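PDB 3BMA: D-alanyl-lipoteichoic acid synthetase from Streptococcus pneumoniae, which probably takes part in adding D-alanine to lipoteichoic acid during biogenesis of the cell wall, as a membrane-associated member of the DltD family. Local coordinates for residues Arg16-Thr21 with Arg72-Gly77; Met7-Gly12 with Leu36-Val41; Glu65-Ser70 with Asp218-Gln223. The protein carries 1 engineered substitution. All coordinates share one frame; numbering follows the deposited sequence.

Interaction 1 (Arg16-Thr21 with Arg72-Gly77)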
ATOM      1  N   ARG C  16      40.765  -1.268   3.658  1.00 44.10           N
ATOM      2  CA  ARG C  16      40.830  -0.006   2.916  1.00 42.98           C
ATOM      3  C   ARG C  16      39.716   0.961   3.319  1.00 41.78           C
ATOM      4  O   ARG C  16      39.937   2.171   3.385  1.00 37.24           O
ATOM      5  CB  ARG C  16      40.809  -0.266   1.409  1.00 44.23           C
ATOM      6  CG  ARG C  16      42.010  -1.054   0.930  1.00 50.33           C
ATOM      7  CD  ARG C  16      41.993  -1.295  -0.561  1.00 55.66           C
ATOM      8  NE  ARG C  16      42.551  -2.613  -0.857  1.00 65.92           N
ATOM      9  CZ  ARG C  16      41.838  -3.655  -1.278  1.00 65.13           C
ATOM     10  NH1 ARG C  16      40.536  -3.536  -1.492  1.00 58.81           N
ATOM     11  NH2 ARG C  16      42.437  -4.815  -1.511  1.00 70.45           N
ATOM     12  N   SER C  17      38.534   0.416   3.599  1.00 38.47           N
ATOM     13  CA  SER C  17      37.385   1.199   4.060  1.00 43.66           C
ATOM     14  C   SER C  17      37.601   1.740   5.469  1.00 42.61           C
ATOM     15  O   SER C  17      37.184   2.856   5.783  1.00 47.90           O
ATOM     16  CB  SER C  17      36.116   0.347   4.040  1.00 37.95           C
ATOM     17  OG  SER C  17      35.881  -0.178   2.748  1.00 43.51           O
ATOM     18  N   ALA C  18      38.262   0.937   6.301  1.00 44.13           N
ATOM     19  CA  ALA C  18      38.512   1.258   7.705  1.00 39.10           C
ATOM     20  C   ALA C  18      39.363   2.502   7.903  1.00 38.65           C
ATOM     21  O   ALA C  18      39.186   3.226   8.881  1.00 32.83           O
ATOM     22  CB  ALA C  18      39.150   0.078   8.399  1.00 40.60           C
ATOM     23  N   VAL C  19      40.277   2.745   6.968  1.00 45.34           N
ATOM     24  CA  VAL C  19      41.228   3.852   7.072  1.00 45.74           C
ATOM     25  C   VAL C  19      41.066   4.907   5.970  1.00 46.01           C
ATOM     26  O   VAL C  19      41.875   5.834   5.877  1.00 46.53           O
ATOM     27  CB  VAL C  19      42.693   3.338   7.096  1.00 47.77           C
ATOM     28  CG1 VAL C  19      42.908   2.389   8.262  1.00 49.37           C
ATOM     29  CG2 VAL C  19      43.047   2.654   5.788  1.00 44.24           C
ATOM     30  N   ALA C  20      40.023   4.765   5.149  1.00 48.11           N
ATOM     31  CA  ALA C  20      39.772   5.679   4.023  1.00 47.14           C
ATOM     32  C   ALA C  20      39.449   7.103   4.464  1.00 45.22           C
ATOM     33  O   ALA C  20      39.870   8.064   3.815  1.00 44.30           O
ATOM     34  CB  ALA C  20      38.655   5.150   3.133  1.00 43.85           C
ATOM     35  N   THR C  21      38.720   7.219   5.575  1.00 51.22           N
ATOM     36  CA  THR C  21      38.218   8.498   6.104  1.00 56.94           C
ATOM     37  C   THR C  21      37.674   9.431   5.016  1.00 56.06           C
ATOM     38  O   THR C  21      38.085  10.589   4.903  1.00 56.99           O
ATOM     39  CB  THR C  21      39.259   9.232   7.011  1.00 61.75           C
ATOM     40  OG1 THR C  21      40.498   9.400   6.311  1.00 66.94           O
ATOM     41  CG2 THR C  21      39.501   8.453   8.300  1.00 62.86           C
ATOM     42  N   ARG C  72      41.027  -4.190  14.648  1.00 36.75           N
ATOM     43  CA  ARG C  72      41.374  -3.083  13.764  1.00 34.12           C
ATOM     44  C   ARG C  72      40.374  -1.952  13.992  1.00 36.73           C
ATOM     45  O   ARG C  72      39.188  -2.213  14.167  1.00 38.11           O
ATOM     46  CB  ARG C  72      41.329  -3.507  12.297  1.00 32.64           C
ATOM     47  CG  ARG C  72      42.353  -4.556  11.880  1.00 41.54           C
ATOM     48  CD  ARG C  72      43.790  -4.068  12.052  1.00 44.63           C
ATOM     49  NE  ARG C  72      44.770  -5.063  11.609  1.00 48.49           N
ATOM     50  CZ  ARG C  72      45.192  -6.098  12.334  1.00 45.15           C
ATOM     51  NH1 ARG C  72      44.727  -6.302  13.562  1.00 45.28           N
ATOM     52  NH2 ARG C  72      46.087  -6.934  11.829  1.00 46.06           N
ATOM     53  N   PRO C  73      40.847  -0.693  14.027  1.00 38.08           N
ATOM     54  CA  PRO C  73      39.907   0.429  14.077  1.00 37.89           C
ATOM     55  C   PRO C  73      39.176   0.628  12.749  1.00 37.75           C
ATOM     56  O   PRO C  73      39.791   0.516  11.688  1.00 37.51           O
ATOM     57  CB  PRO C  73      40.811   1.641  14.358  1.00 35.07           C
ATOM     58  CG  PRO C  73      42.139   1.074  14.770  1.00 38.30           C
ATOM     59  CD  PRO C  73      42.247  -0.237  14.068  1.00 36.00           C
ATOM     60  N   TYR C  74      37.867   0.873  12.815  1.00 37.01           N
ATOM     61  CA  TYR C  74      37.124   1.408  11.677  1.00 35.63           C
ATOM     62  C   TYR C  74      36.868   2.878  11.969  1.00 33.34           C
ATOM     63  O   TYR C  74      36.033   3.216  12.805  1.00 34.06           O
ATOM     64  CB  TYR C  74      35.799   0.669  11.428  1.00 35.17           C
ATOM     65  CG  TYR C  74      35.236   0.935  10.038  1.00 34.71           C
ATOM     66  CD1 TYR C  74      35.400   0.008   9.012  1.00 32.74           C
ATOM     67  CD2 TYR C  74      34.564   2.126   9.743  1.00 30.65           C
ATOM     68  CE1 TYR C  74      34.906   0.256   7.732  1.00 31.07           C
ATOM     69  CE2 TYR C  74      34.069   2.385   8.466  1.00 31.44           C
ATOM     70  CZ  TYR C  74      34.243   1.445   7.467  1.00 36.49           C
ATOM     71  OH  TYR C  74      33.747   1.696   6.206  1.00 43.63           O
ATOM     72  N   LEU C  75      37.591   3.743  11.270  1.00 32.75           N
ATOM     73  CA  LEU C  75      37.568   5.170  11.558  1.00 39.85           C
ATOM     74  C   LEU C  75      36.315   5.831  10.995  1.00 41.66           C
ATOM     75  O   LEU C  75      36.134   5.930   9.779  1.00 46.75           O
ATOM     76  CB  LEU C  75      38.845   5.845  11.044  1.00 41.61           C
ATOM     77  CG  LEU C  75      40.176   5.161  11.401  1.00 42.79           C
ATOM     78  CD1 LEU C  75      41.306   5.709  10.546  1.00 44.13           C
ATOM     79  CD2 LEU C  75      40.505   5.266  12.887  1.00 36.37           C
ATOM     80  N   LEU C  76      35.445   6.261  11.903  1.00 40.27           N
ATOM     81  CA  LEU C  76      34.164   6.843  11.545  1.00 34.12           C
ATOM     82  C   LEU C  76      34.099   8.319  11.902  1.00 40.04           C
ATOM     83  O   LEU C  76      33.729   8.687  13.019  1.00 46.50           O
ATOM     84  CB  LEU C  76      33.027   6.082  12.228  1.00 33.86           C
ATOM     85  CG  LEU C  76      32.766   4.659  11.737  1.00 38.52           C
ATOM     86  CD1 LEU C  76      32.100   3.839  12.822  1.00 41.09           C
ATOM     87  CD2 LEU C  76      31.926   4.667  10.466  1.00 37.54           C
ATOM     88  N   GLY C  77      34.455   9.166  10.944  1.00 40.39           N
ATOM     89  CA  GLY C  77      34.355  10.602  11.134  1.00 40.57           C
ATOM     90  C   GLY C  77      34.990  11.442  10.049  1.00 42.21           C
ATOM     91  O   GLY C  77      35.907  11.000   9.355  1.00 47.84           O
TER
HETATM   92  O   HOH W   1      37.131   5.207   7.112  1.00 38.72           O
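Ala-18 and Leu-75 make the direct polar link of this contact: Leu-75 N donates to Ala-18 O over 2.9 Å with an N-H...O angle of 164°, and the donor lies in the carbonyl plane. A water adds a second polar bridge. It lies 2.7 Å from Ser-17 O and 2.9 Å from Leu-75 O, both acceptors within hydrogen-bonding reach, with more acceptors around it than it has protons to give, and it accepts from Thr-21 N. The N-H and C=O of Leu-75 are thus both tied to the backbone of residues 17-21, the first directly and the second through the water.

The aromatic contact belongs to Tyr-74. With its CG anti to the backbone N (chi1 -163°), the ring reaches toward Ser-17 and Ala-18, and Ala-18 CA makes a CH-pi contact over one face, 3.9 Å from the ring centroid and displaced toward the rim. Farther along the ring, Tyr-74 OH meets Ser-17 CB at 3.5 Å. Ser-17 OG turns elsewhere, to Ala-13 O and Gln-31.

Van der Waals packing completes the join: Ala-18 CB abuts the carbonyl oxygen Pro-73 O, while Thr-21 CG2 lies obliquely across Leu-75 CB at 3.8 Å; Leu-75 CD1 approaches Val-19 more loosely. All eight touching residues are buried.

The strand's backbone bonds from Arg-72, Tyr-74 and Leu-76 run to strand 43-47, and Tyr-74 also packs on helix 29-36. An outer strand of a parallel sheet flanked by helices fits the alpha/beta fold of the SGNH hydrolase clan, to which DltD is assigned.

Interaction 2 (Met7-Gly12 with Leu36-Val41)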
ATOM      1  N   MET C   7      25.899 -12.283   1.475  1.00110.08           N
ATOM      2  CA  MET C   7      26.865 -11.589   2.379  1.00110.80           C
ATOM      3  C   MET C   7      28.075 -12.452   2.742  1.00108.18           C
ATOM      4  O   MET C   7      28.036 -13.228   3.701  1.00107.93           O
ATOM      5  CB  MET C   7      26.161 -11.090   3.648  1.00112.76           C
ATOM      6  CG  MET C   7      25.997  -9.576   3.727  1.00116.05           C
ATOM      7  SD  MET C   7      27.494  -8.741   4.301  1.00117.51           S
ATOM      8  CE  MET C   7      26.943  -7.039   4.349  1.00112.70           C
ATOM      9  N   HIS C   8      29.139 -12.317   1.953  1.00104.00           N
ATOM     10  CA  HIS C   8      30.443 -12.862   2.319  1.00 98.76           C
ATOM     11  C   HIS C   8      31.491 -11.753   2.287  1.00 91.48           C
ATOM     12  O   HIS C   8      31.361 -10.780   1.538  1.00 90.14           O
ATOM     13  CB  HIS C   8      30.846 -14.044   1.433  1.00102.67           C
ATOM     14  CG  HIS C   8      31.690 -15.061   2.141  1.00108.80           C
ATOM     15  ND1 HIS C   8      33.066 -14.986   2.192  1.00109.98           N
ATOM     16  CD2 HIS C   8      31.349 -16.170   2.841  1.00111.33           C
ATOM     17  CE1 HIS C   8      33.535 -16.008   2.886  1.00110.54           C
ATOM     18  NE2 HIS C   8      32.515 -16.741   3.290  1.00112.13           N
ATOM     19  N   HIS C   9      32.529 -11.918   3.098  1.00 83.44           N
ATOM     20  CA  HIS C   9      33.433 -10.826   3.440  1.00 71.61           C
ATOM     21  C   HIS C   9      34.784 -10.904   2.738  1.00 69.93           C
ATOM     22  O   HIS C   9      35.394 -11.971   2.651  1.00 73.24           O
ATOM     23  CB  HIS C   9      33.633 -10.788   4.958  1.00 66.55           C
ATOM     24  CG  HIS C   9      32.357 -10.659   5.730  1.00 56.31           C
ATOM     25  ND1 HIS C   9      31.819  -9.440   6.080  1.00 52.31           N
ATOM     26  CD2 HIS C   9      31.504 -11.596   6.208  1.00 55.91           C
ATOM     27  CE1 HIS C   9      30.692  -9.632   6.743  1.00 43.78           C
ATOM     28  NE2 HIS C   9      30.479 -10.931   6.835  1.00 45.86           N
ATOM     29  N   ASN C  10      35.237  -9.759   2.235  1.00 66.57           N
ATOM     30  CA  ASN C  10      36.586  -9.622   1.703  1.00 64.29           C
ATOM     31  C   ASN C  10      37.421  -8.777   2.660  1.00 63.20           C
ATOM     32  O   ASN C  10      37.107  -7.610   2.895  1.00 65.31           O
ATOM     33  CB  ASN C  10      36.553  -8.994   0.307  1.00 64.72           C
ATOM     34  CG  ASN C  10      37.936  -8.834  -0.302  1.00 68.26           C
ATOM     35  OD1 ASN C  10      38.336  -7.731  -0.675  1.00 62.69           O
ATOM     36  ND2 ASN C  10      38.673  -9.935  -0.406  1.00 74.76           N
ATOM     37  N   LEU C  11      38.474  -9.378   3.213  1.00 62.12           N
ATOM     38  CA  LEU C  11      39.338  -8.727   4.205  1.00 58.93           C
ATOM     39  C   LEU C  11      40.081  -7.508   3.647  1.00 56.07           C
ATOM     40  O   LEU C  11      40.259  -6.508   4.352  1.00 50.38           O
ATOM     41  CB  LEU C  11      40.320  -9.748   4.804  1.00 59.96           C
ATOM     42  CG  LEU C  11      41.441  -9.343   5.775  1.00 59.61           C
ATOM     43  CD1 LEU C  11      40.910  -8.609   6.991  1.00 54.72           C
ATOM     44  CD2 LEU C  11      42.246 -10.561   6.204  1.00 61.57           C
ATOM     45  N   GLY C  12      40.493  -7.600   2.382  1.00 52.81           N
ATOM     46  CA  GLY C  12      41.200  -6.523   1.693  1.00 50.56           C
ATOM     47  C   GLY C  12      40.395  -5.244   1.553  1.00 50.85           C
ATOM     48  O   GLY C  12      40.908  -4.157   1.829  1.00 51.99           O
ATOM     49  N   LEU C  36      32.242  -4.350  10.047  1.00 35.57           N
ATOM     50  CA  LEU C  36      31.793  -4.550  11.429  1.00 32.27           C
ATOM     51  C   LEU C  36      30.996  -5.844  11.674  1.00 36.36           C
ATOM     52  O   LEU C  36      30.659  -6.154  12.820  1.00 43.34           O
ATOM     53  CB  LEU C  36      31.015  -3.325  11.929  1.00 33.08           C
ATOM     54  CG  LEU C  36      31.792  -2.001  12.000  1.00 34.50           C
ATOM     55  CD1 LEU C  36      30.864  -0.826  12.263  1.00 35.15           C
ATOM     56  CD2 LEU C  36      32.893  -2.041  13.035  1.00 33.59           C
ATOM     57  N   SER C  37      30.706  -6.595  10.611  1.00 38.31           N
ATOM     58  CA  SER C  37      29.992  -7.873  10.724  1.00 39.48           C
ATOM     59  C   SER C  37      30.836  -9.097  10.336  1.00 41.62           C
ATOM     60  O   SER C  37      30.331 -10.223  10.342  1.00 41.61           O
ATOM     61  CB  SER C  37      28.700  -7.846   9.899  1.00 42.09           C
ATOM     62  OG  SER C  37      28.983  -7.594   8.533  1.00 35.04           O
ATOM     63  N   ASP C  38      32.106  -8.869  10.001  1.00 42.66           N
ATOM     64  CA  ASP C  38      33.050  -9.944   9.678  1.00 51.10           C
ATOM     65  C   ASP C  38      33.354 -10.780  10.928  1.00 52.34           C
ATOM     66  O   ASP C  38      33.837 -10.242  11.929  1.00 52.71           O
ATOM     67  CB  ASP C  38      34.350  -9.359   9.102  1.00 51.01           C
ATOM     68  CG  ASP C  38      35.184 -10.387   8.321  1.00 57.39           C
ATOM     69  OD1 ASP C  38      35.980  -9.959   7.464  1.00 53.64           O
ATOM     70  OD2 ASP C  38      35.061 -11.612   8.543  1.00 60.44           O
ATOM     71  N   PRO C  39      33.051 -12.095  10.880  1.00 56.44           N
ATOM     72  CA  PRO C  39      33.377 -12.983  12.000  1.00 57.00           C
ATOM     73  C   PRO C  39      34.866 -13.329  12.101  1.00 58.31           C
ATOM     74  O   PRO C  39      35.336 -13.692  13.180  1.00 60.67           O
ATOM     75  CB  PRO C  39      32.559 -14.251  11.700  1.00 58.78           C
ATOM     76  CG  PRO C  39      31.644 -13.896  10.558  1.00 55.35           C
ATOM     77  CD  PRO C  39      32.353 -12.824   9.807  1.00 56.37           C
ATOM     78  N   ASN C  40      35.594 -13.210  10.990  1.00 57.41           N
ATOM     79  CA  ASN C  40      37.006 -13.602  10.921  1.00 57.41           C
ATOM     80  C   ASN C  40      37.972 -12.571  11.496  1.00 56.50           C
ATOM     81  O   ASN C  40      39.015 -12.931  12.043  1.00 61.07           O
ATOM     82  CB  ASN C  40      37.401 -13.943   9.481  1.00 58.47           C
ATOM     83  CG  ASN C  40      36.447 -14.936   8.829  1.00 64.76           C
ATOM     84  OD1 ASN C  40      36.153 -15.996   9.385  1.00 56.48           O
ATOM     85  ND2 ASN C  40      35.962 -14.592   7.640  1.00 70.39           N
ATOM     86  N   VAL C  41      37.634 -11.292  11.351  1.00 56.17           N
ATOM     87  CA  VAL C  41      38.435 -10.199  11.913  1.00 54.30           C
ATOM     88  C   VAL C  41      37.566  -9.187  12.655  1.00 50.22           C
ATOM     89  O   VAL C  41      36.449  -8.877  12.233  1.00 52.01           O
ATOM     90  CB  VAL C  41      39.274  -9.463  10.842  1.00 56.69           C
ATOM     91  CG1 VAL C  41      40.544 -10.244  10.516  1.00 63.26           C
ATOM     92  CG2 VAL C  41      38.452  -9.213   9.593  1.00 60.53           C
TER
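His-9 meets three consecutive residues, Ser-37, Asp-38 and Pro-39, and is the first residue of 7-12 to make close contact with 36-41. Its CG is anti to the carbonyl carbon (chi1 -57°), which lays the imidazole over the backbone of Asp-38. Asp-38 CA sits above the middle of one ring face, 3.8 Å from the centroid and only 10° off the ring normal, a CH-pi contact. The carboxylate runs on past the ring with its plane 16° from that of the imidazole, and Asp-38 OD1 comes to 3.5 Å from His-9 CB. At the ring edge, in plane, His-9 CE1 faces Ser-37 OG at 3.2 Å; that hydroxyl is bonded to Val-33 O. Pro-39 CD approaches His-9 CD2 obliquely, at 3.9 Å.

Asn-10 turns from the contact and, as N-cap of helix 11-18, accepts from Ala-13 N through OD1. One residue on, Leu-11 opens the helix and returns to the partner segment: its CD1 touches Val-41 CG2 at 3.6 Å, the two side chains crossing at about a right angle.

The turn that carries Asp-38 is braced from within. Asn-40 N donates to Asp-38 OD2 over 3.0 Å, from above the carboxylate plane, closing an Asx turn in the loop between helix 29-36 and strand 43-47.

No hydrogen bond crosses between the segments. His-9 ND1 has a weak one to Arg-34 O, and it stays 4.4 Å from Asp-38 OD1; the nearby carboxylate could favour a protonated imidazole, but cohesion here rests mainly on stacking and van der Waals contact.

Interaction 3 (Glu65-Ser70 with Asp218-Gln223)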
ATOM      1  N   GLU C  65      48.037  -2.566  12.790  1.00 46.30           N
ATOM      2  CA  GLU C  65      48.418  -3.320  11.598  1.00 49.87           C
ATOM      3  C   GLU C  65      49.799  -3.972  11.703  1.00 55.73           C
ATOM      4  O   GLU C  65      49.938  -5.172  11.438  1.00 56.30           O
ATOM      5  CB  GLU C  65      48.320  -2.440  10.342  1.00 48.48           C
ATOM      6  CG  GLU C  65      48.544  -3.179   9.018  1.00 49.97           C
ATOM      7  CD  GLU C  65      47.643  -4.397   8.845  1.00 56.00           C
ATOM      8  OE1 GLU C  65      48.177  -5.476   8.517  1.00 57.55           O
ATOM      9  OE2 GLU C  65      46.412  -4.279   9.039  1.00 54.56           O
ATOM     10  N   LYS C  66      50.809  -3.181  12.077  1.00 59.86           N
ATOM     11  CA  LYS C  66      52.176  -3.683  12.258  1.00 60.02           C
ATOM     12  C   LYS C  66      52.221  -4.765  13.333  1.00 60.15           C
ATOM     13  O   LYS C  66      52.779  -5.842  13.114  1.00 64.43           O
ATOM     14  CB  LYS C  66      53.151  -2.525  12.565  1.00 59.14           C
ATOM     15  CG  LYS C  66      54.476  -2.873  13.302  1.00 62.96           C
ATOM     16  CD  LYS C  66      55.381  -3.906  12.593  1.00 69.74           C
ATOM     17  CE  LYS C  66      56.056  -3.369  11.350  1.00 67.57           C
ATOM     18  NZ  LYS C  66      57.224  -2.520  11.695  1.00 66.79           N
ATOM     19  N   TYR C  67      51.596  -4.489  14.473  1.00 59.88           N
ATOM     20  CA  TYR C  67      51.694  -5.378  15.626  1.00 58.08           C
ATOM     21  C   TYR C  67      50.612  -6.461  15.680  1.00 59.08           C
ATOM     22  O   TYR C  67      50.512  -7.184  16.677  1.00 63.59           O
ATOM     23  CB  TYR C  67      51.775  -4.558  16.921  1.00 56.69           C
ATOM     24  CG  TYR C  67      52.934  -3.580  16.905  1.00 54.31           C
ATOM     25  CD1 TYR C  67      54.253  -4.036  16.930  1.00 53.41           C
ATOM     26  CD2 TYR C  67      52.716  -2.207  16.837  1.00 45.26           C
ATOM     27  CE1 TYR C  67      55.322  -3.149  16.899  1.00 51.37           C
ATOM     28  CE2 TYR C  67      53.778  -1.309  16.807  1.00 56.44           C
ATOM     29  CZ  TYR C  67      55.079  -1.788  16.839  1.00 56.00           C
ATOM     30  OH  TYR C  67      56.133  -0.906  16.811  1.00 57.99           O
ATOM     31  N   ASN C  68      49.836  -6.568  14.595  1.00 55.50           N
ATOM     32  CA  ASN C  68      48.836  -7.629  14.383  1.00 54.68           C
ATOM     33  C   ASN C  68      47.916  -7.840  15.590  1.00 49.43           C
ATOM     34  O   ASN C  68      47.816  -8.942  16.143  1.00 49.40           O
ATOM     35  CB  ASN C  68      49.522  -8.940  13.942  1.00 55.91           C
ATOM     36  CG  ASN C  68      48.539  -9.976  13.390  1.00 66.83           C
ATOM     37  OD1 ASN C  68      47.423  -9.646  12.981  1.00 68.90           O
ATOM     38  ND2 ASN C  68      48.959 -11.237  13.384  1.00 73.23           N
ATOM     39  N   ARG C  69      47.257  -6.761  15.998  1.00 45.77           N
ATOM     40  CA  ARG C  69      46.434  -6.766  17.206  1.00 41.77           C
ATOM     41  C   ARG C  69      45.147  -7.571  17.038  1.00 38.44           C
ATOM     42  O   ARG C  69      44.786  -7.952  15.924  1.00 38.56           O
ATOM     43  CB  ARG C  69      46.141  -5.331  17.655  1.00 40.26           C
ATOM     44  CG  ARG C  69      47.393  -4.573  18.065  1.00 42.09           C
ATOM     45  CD  ARG C  69      47.071  -3.245  18.699  1.00 38.33           C
ATOM     46  NE  ARG C  69      48.234  -2.701  19.396  1.00 43.99           N
ATOM     47  CZ  ARG C  69      48.263  -1.517  20.004  1.00 41.08           C
ATOM     48  NH1 ARG C  69      47.194  -0.738  20.007  1.00 45.27           N
ATOM     49  NH2 ARG C  69      49.366  -1.116  20.613  1.00 45.23           N
ATOM     50  N   SER C  70      44.460  -7.827  18.149  1.00 40.84           N
ATOM     51  CA  SER C  70      43.203  -8.583  18.138  1.00 42.26           C
ATOM     52  C   SER C  70      42.012  -7.774  17.600  1.00 40.75           C
ATOM     53  O   SER C  70      40.869  -8.242  17.627  1.00 45.17           O
ATOM     54  CB  SER C  70      42.897  -9.134  19.538  1.00 42.84           C
ATOM     55  OG  SER C  70      42.893  -8.103  20.512  1.00 49.28           O
ATOM     56  N   ASP C 218      59.893  -3.815  15.025  1.00 62.44           N
ATOM     57  CA  ASP C 218      59.141  -5.065  14.897  1.00 61.85           C
ATOM     58  C   ASP C 218      58.685  -5.634  16.242  1.00 63.14           C
ATOM     59  O   ASP C 218      57.767  -6.455  16.288  1.00 63.52           O
ATOM     60  CB  ASP C 218      59.955  -6.103  14.119  1.00 64.11           C
ATOM     61  CG  ASP C 218      60.380  -5.603  12.746  1.00 68.09           C
ATOM     62  OD1 ASP C 218      61.189  -4.651  12.674  1.00 65.24           O
ATOM     63  OD2 ASP C 218      59.909  -6.168  11.738  1.00 73.20           O
ATOM     64  N   GLN C 219      59.329  -5.204  17.325  1.00 63.45           N
ATOM     65  CA  GLN C 219      58.892  -5.555  18.678  1.00 66.11           C
ATOM     66  C   GLN C 219      58.246  -4.364  19.381  1.00 65.22           C
ATOM     67  O   GLN C 219      58.814  -3.268  19.426  1.00 64.09           O
ATOM     68  CB  GLN C 219      60.048  -6.112  19.510  1.00 68.48           C
ATOM     69  CG  GLN C 219      60.353  -7.577  19.228  1.00 79.32           C
ATOM     70  CD  GLN C 219      60.729  -8.349  20.481  1.00 85.86           C
ATOM     71  OE1 GLN C 219      59.960  -9.188  20.956  1.00 87.96           O
ATOM     72  NE2 GLN C 219      61.908  -8.065  21.027  1.00 83.74           N
ATOM     73  N   PHE C 220      57.055  -4.591  19.928  1.00 63.98           N
ATOM     74  CA  PHE C 220      56.262  -3.515  20.517  1.00 62.76           C
ATOM     75  C   PHE C 220      56.781  -3.055  21.875  1.00 62.60           C
ATOM     76  O   PHE C 220      56.873  -3.846  22.819  1.00 59.75           O
ATOM     77  CB  PHE C 220      54.782  -3.912  20.625  1.00 62.49           C
ATOM     78  CG  PHE C 220      53.906  -2.839  21.222  1.00 60.54           C
ATOM     79  CD1 PHE C 220      53.497  -1.754  20.455  1.00 54.33           C
ATOM     80  CD2 PHE C 220      53.490  -2.916  22.550  1.00 63.52           C
ATOM     81  CE1 PHE C 220      52.697  -0.759  20.998  1.00 54.63           C
ATOM     82  CE2 PHE C 220      52.690  -1.924  23.102  1.00 62.35           C
ATOM     83  CZ  PHE C 220      52.293  -0.844  22.323  1.00 62.06           C
ATOM     84  N   SER C 221      57.118  -1.769  21.946  1.00 61.77           N
ATOM     85  CA  SER C 221      57.349  -1.072  23.209  1.00 60.92           C
ATOM     86  C   SER C 221      57.051   0.412  23.006  1.00 56.01           C
ATOM     87  O   SER C 221      57.428   0.991  21.983  1.00 49.10           O
ATOM     88  CB  SER C 221      58.782  -1.288  23.721  1.00 63.11           C
ATOM     89  OG  SER C 221      59.567  -0.111  23.639  1.00 65.10           O
ATOM     90  N   TYR C 222      56.371   1.012  23.981  1.00 56.11           N
ATOM     91  CA  TYR C 222      55.967   2.417  23.909  1.00 56.17           C
ATOM     92  C   TYR C 222      57.140   3.392  23.856  1.00 54.35           C
ATOM     93  O   TYR C 222      57.054   4.417  23.189  1.00 54.98           O
ATOM     94  CB  TYR C 222      55.052   2.780  25.079  1.00 59.64           C
ATOM     95  CG  TYR C 222      53.626   2.307  24.928  1.00 62.41           C
ATOM     96  CD1 TYR C 222      53.154   1.218  25.658  1.00 58.01           C
ATOM     97  CD2 TYR C 222      52.744   2.951  24.060  1.00 63.03           C
ATOM     98  CE1 TYR C 222      51.843   0.780  25.529  1.00 61.65           C
ATOM     99  CE2 TYR C 222      51.431   2.522  23.922  1.00 63.94           C
ATOM    100  CZ  TYR C 222      50.987   1.434  24.659  1.00 62.21           C
ATOM    101  OH  TYR C 222      49.689   1.001  24.528  1.00 64.94           O
ATOM    102  N   GLN C 223      58.225   3.068  24.556  1.00 55.86           N
ATOM    103  CA  GLN C 223      59.409   3.931  24.600  1.00 55.47           C
ATOM    104  C   GLN C 223      60.211   3.905  23.292  1.00 55.26           C
ATOM    105  O   GLN C 223      60.746   4.937  22.876  1.00 51.66           O
ATOM    106  CB  GLN C 223      60.303   3.572  25.796  1.00 52.53           C
ATOM    107  CG  GLN C 223      61.330   4.645  26.172  1.00 47.92           C
ATOM    108  CD  GLN C 223      60.693   5.978  26.540  1.00 56.69           C
ATOM    109  OE1 GLN C 223      59.878   6.061  27.461  1.00 49.66           O
ATOM    110  NE2 GLN C 223      61.069   7.031  25.821  1.00 57.27           N
TER
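Phe-220 has CG anti to its backbone N and Tyr-67 has CG anti to its carbonyl carbon (chi1 -57°), rotations that set the edge of the phenyl ring against a face of the phenol. The centroids are 5.1 Å apart and the planes meet at 73°, an edge-to-face (T-shaped) pair. Phe-220 CD1 stands over the rim of the tyrosine ring, 3.7 Å from Tyr-67 CE2, and Phe-220 CB adds a CH-pi contact 4.0 Å from the Tyr-67 centroid. On the opposite face lies Lys-66 CG, so the phenol is sandwiched; its OH bonds to Pro-217 O.

The pair joins the turn after helix 60-66 to the loop leading into helix 222-235, where Ser-221 is the N-cap and its OG accepts from Ala-224 N.

The extended chain of Arg-69 crosses Phe-220 at about a right angle. Its NH2 lies 3.4 Å from Phe-220 CE1, and the guanidinium stands 77° from the phenyl plane, meeting the ring through its own edge instead of stacking flat on it. Salt bridges from NH1 to Asp-361 and Asp-365 of helix 355-369 hold that group. Lys-66 NZ is 4.5 Å from Asp-218 OD2, beyond a salt bridge, and hydrogen-bonds to Leu-213 O.

Overall arrangement
Interaction 1 sits on the outer strand 72-76 of the five-stranded parallel sheet, and interactions 2 and 3 each lie on the same side of the chain's centre as interaction 1. Interactions 1 and 2, with centres 14 Å apart, share helix 11-18, whose two ends they use; they touch where Tyr-74 packs on Leu-36. Interaction 3, centred 19 Å from interaction 1, is joined to it by the Arg-72 to Glu-65 salt bridge, and helix 60-66 is followed, after a short loop, by strand 72-76. Interactions 2 and 3 do not touch. Along the chain, interaction 1 interleaves with each of the others, whereas interaction 2 closes before interaction 3 opens. The buried contact thus links two surface ones.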